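Local coordinates for organic hydroperoxide resistance protein (Legionella pneumophila, PDB 6MJN) that probably reduces organic hydroperoxides through redox-active cysteines, as in other OsmC/Ohr proteins, and so would protect the bacterium from peroxide stress, at residues A59-C64 and P129-I134. Numbering follows the deposited sequence.
Sequences AGYAAC and PYSNAI
Y61 and Y130 reach past each other in opposite directions between segment 59-64 of helix 53-76 and helix 129-134, each laying its ring against the root of the other side chain. The ring planes are tilted by 26° and slid apart, with centroids 5.5 Å apart, so CH-pi contacts replace a full stack: Y61 CA sits over a face of the Y130 ring, 4.0 Å from its centroid, and Y130 CB lies over a face of the Y61 ring, 3.9 Å from its centroid. With CG roughly opposite the backbone N (chi1 -157°), Y61 sends its ring toward helix 129-134. The far end of Y130 lies along the backbone of segment 59-64, its OH 3.3 Å from G60 CA, where the lack of a side chain leaves room for the phenol.

The polar link is a hydrogen bond of 2.8 Å between Y61 OH and S131 OG, with the serine oxygen in the plane of the Y61 ring, at its edge. S131 OG also bonds H125 ND1, joining tyrosine to histidine.

Apolar contacts border the tyrosines: I134 CD1 meets Y61 CE2 at 3.6 Å, and C64 SG touches P129 CD at 3.5 Å while standing oblique to the Y130 ring. C64 also packs on C128, consistent with the cysteine pair of an OsmC/Ohr redox centre.

The axes of the two short segments approach to 9.7 Å, their N-to-C directions 120° apart. Y61 continues onto V103 and L105 of strand 99-110 and V140 of strand 140-146, whereas Y130 meets F57 and hydrogen-bonds through OH to P53 O of the second subunit, linking this helix pair to it.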
ATOM      1  N   ALA B  59      -2.287   4.985  -4.365  1.00 27.77           N
ATOM      2  CA  ALA B  59      -2.222   6.310  -3.754  1.00 36.54           C
ATOM      3  C   ALA B  59      -1.010   6.432  -2.842  1.00 30.18           C
ATOM      4  O   ALA B  59      -0.264   7.423  -2.913  1.00 29.64           O
ATOM      5  CB  ALA B  59      -3.505   6.587  -2.981  1.00 32.10           C
ATOM      6  N   GLY B  60      -0.821   5.456  -1.947  1.00 21.94           N
ATOM      7  CA  GLY B  60       0.361   5.461  -1.084  1.00 25.34           C
ATOM      8  C   GLY B  60       1.669   5.478  -1.865  1.00 28.71           C
ATOM      9  O   GLY B  60       2.608   6.192  -1.502  1.00 28.72           O
ATOM     10  N   TYR B  61       1.751   4.688  -2.939  1.00 27.68           N
ATOM     11  CA  TYR B  61       2.986   4.625  -3.727  1.00 27.09           C
ATOM     12  C   TYR B  61       3.272   5.960  -4.421  1.00 26.68           C
ATOM     13  O   TYR B  61       4.401   6.463  -4.376  1.00 27.56           O
ATOM     14  CB  TYR B  61       2.895   3.494  -4.758  1.00 28.31           C
ATOM     15  CG  TYR B  61       4.216   2.945  -5.246  1.00 27.97           C
ATOM     16  CD1 TYR B  61       5.418   3.545  -4.900  1.00 26.61           C
ATOM     17  CD2 TYR B  61       4.259   1.817  -6.066  1.00 32.00           C
ATOM     18  CE1 TYR B  61       6.624   3.026  -5.336  1.00 26.11           C
ATOM     19  CE2 TYR B  61       5.453   1.301  -6.512  1.00 29.59           C
ATOM     20  CZ  TYR B  61       6.628   1.910  -6.144  1.00 34.27           C
ATOM     21  OH  TYR B  61       7.815   1.404  -6.592  1.00 28.58           O
ATOM     22  N   ALA B  62       2.257   6.564  -5.044  1.00 27.30           N
ATOM     23  CA  ALA B  62       2.466   7.859  -5.705  1.00 28.98           C
ATOM     24  C   ALA B  62       2.986   8.898  -4.722  1.00 32.80           C
ATOM     25  O   ALA B  62       3.913   9.661  -5.030  1.00 28.27           O
ATOM     26  CB  ALA B  62       1.169   8.347  -6.353  1.00 27.71           C
ATOM     27  N   ALA B  63       2.418   8.919  -3.518  1.00 27.96           N
ATOM     28  CA  ALA B  63       2.804   9.916  -2.529  1.00 31.55           C
ATOM     29  C   ALA B  63       4.177   9.612  -1.964  1.00 34.42           C
ATOM     30  O   ALA B  63       4.978  10.524  -1.731  1.00 34.40           O
ATOM     31  CB  ALA B  63       1.764   9.969  -1.413  1.00 35.83           C
ATOM     32  N   CYS B  64       4.463   8.333  -1.729  1.00 28.81           N
ATOM     33  CA  CYS B  64       5.760   7.957  -1.185  1.00 27.24           C
ATOM     34  C   CYS B  64       6.866   8.276  -2.180  1.00 27.83           C
ATOM     35  O   CYS B  64       7.936   8.773  -1.800  1.00 31.16           O
ATOM     36  CB  CYS B  64       5.740   6.465  -0.823  1.00 29.91           C
ATOM     37  SG  CYS B  64       7.216   5.916   0.024  1.00 40.09           S
ATOM     38  N   PRO B 129      10.412   3.752   0.387  1.00 38.14           N
ATOM     39  CA  PRO B 129      10.165   2.485   1.107  1.00 33.85           C
ATOM     40  C   PRO B 129       9.211   1.542   0.402  1.00 29.43           C
ATOM     41  O   PRO B 129       9.342   0.320   0.563  1.00 31.76           O
ATOM     42  CB  PRO B 129       9.593   2.951   2.453  1.00 36.83           C
ATOM     43  CG  PRO B 129      10.226   4.290   2.662  1.00 49.28           C
ATOM     44  CD  PRO B 129      10.288   4.920   1.279  1.00 44.20           C
ATOM     45  N   TYR B 130       8.235   2.053  -0.355  1.00 30.76           N
ATOM     46  CA  TYR B 130       7.420   1.156  -1.178  1.00 28.52           C
ATOM     47  C   TYR B 130       8.274   0.450  -2.224  1.00 31.86           C
ATOM     48  O   TYR B 130       8.103  -0.750  -2.468  1.00 27.50           O
ATOM     49  CB  TYR B 130       6.315   1.918  -1.892  1.00 28.98           C
ATOM     50  CG  TYR B 130       5.026   2.183  -1.124  1.00 27.97           C
ATOM     51  CD1 TYR B 130       5.030   2.848   0.099  1.00 33.77           C
ATOM     52  CD2 TYR B 130       3.803   1.810  -1.673  1.00 30.61           C
ATOM     53  CE1 TYR B 130       3.835   3.120   0.772  1.00 32.03           C
ATOM     54  CE2 TYR B 130       2.611   2.069  -1.019  1.00 32.64           C
ATOM     55  CZ  TYR B 130       2.639   2.731   0.203  1.00 31.85           C
ATOM     56  OH  TYR B 130       1.449   2.987   0.831  1.00 33.41           O
ATOM     57  N   SER B 131       9.162   1.195  -2.895  1.00 28.07           N
ATOM     58  CA  SER B 131       9.989   0.572  -3.924  1.00 30.14           C
ATOM     59  C   SER B 131      10.861  -0.514  -3.318  1.00 30.22           C
ATOM     60  O   SER B 131      11.032  -1.591  -3.913  1.00 29.50           O
ATOM     61  CB  SER B 131      10.857   1.623  -4.632  1.00 26.29           C
ATOM     62  OG  SER B 131      10.088   2.488  -5.458  1.00 30.00           O
ATOM     63  N   ASN B 132      11.432  -0.248  -2.131  1.00 25.77           N
ATOM     64  CA  ASN B 132      12.287  -1.240  -1.496  1.00 24.83           C
ATOM     65  C   ASN B 132      11.482  -2.437  -1.037  1.00 25.43           C
ATOM     66  O   ASN B 132      11.972  -3.573  -1.095  1.00 28.02           O
ATOM     67  CB  ASN B 132      13.059  -0.605  -0.333  1.00 30.74           C
ATOM     68  CG  ASN B 132      14.155   0.311  -0.822  1.00 45.27           C
ATOM     69  OD1 ASN B 132      14.831   0.003  -1.815  1.00 42.55           O
ATOM     70  ND2 ASN B 132      14.331   1.442  -0.152  1.00 43.02           N
ATOM     71  N   ALA B 133      10.230  -2.212  -0.628  1.00 26.14           N
ATOM     72  CA  ALA B 133       9.407  -3.315  -0.149  1.00 31.09           C
ATOM     73  C   ALA B 133       9.053  -4.297  -1.260  1.00 29.11           C
ATOM     74  O   ALA B 133       8.822  -5.478  -0.979  1.00 27.64           O
ATOM     75  CB  ALA B 133       8.116  -2.780   0.485  1.00 29.29           C
ATOM     76  N   ILE B 134       9.011  -3.853  -2.517  1.00 28.82           N
ATOM     77  CA  ILE B 134       8.545  -4.718  -3.596  1.00 26.76           C
ATOM     78  C   ILE B 134       9.661  -5.092  -4.565  1.00 29.79           C
ATOM     79  O   ILE B 134       9.391  -5.749  -5.570  1.00 28.48           O
ATOM     80  CB  ILE B 134       7.357  -4.091  -4.336  1.00 27.92           C
ATOM     81  CG1 ILE B 134       7.806  -2.843  -5.135  1.00 29.28           C
ATOM     82  CG2 ILE B 134       6.256  -3.755  -3.324  1.00 27.21           C
ATOM     83  CD1 ILE B 134       6.652  -2.070  -5.865  1.00 32.63           C
TER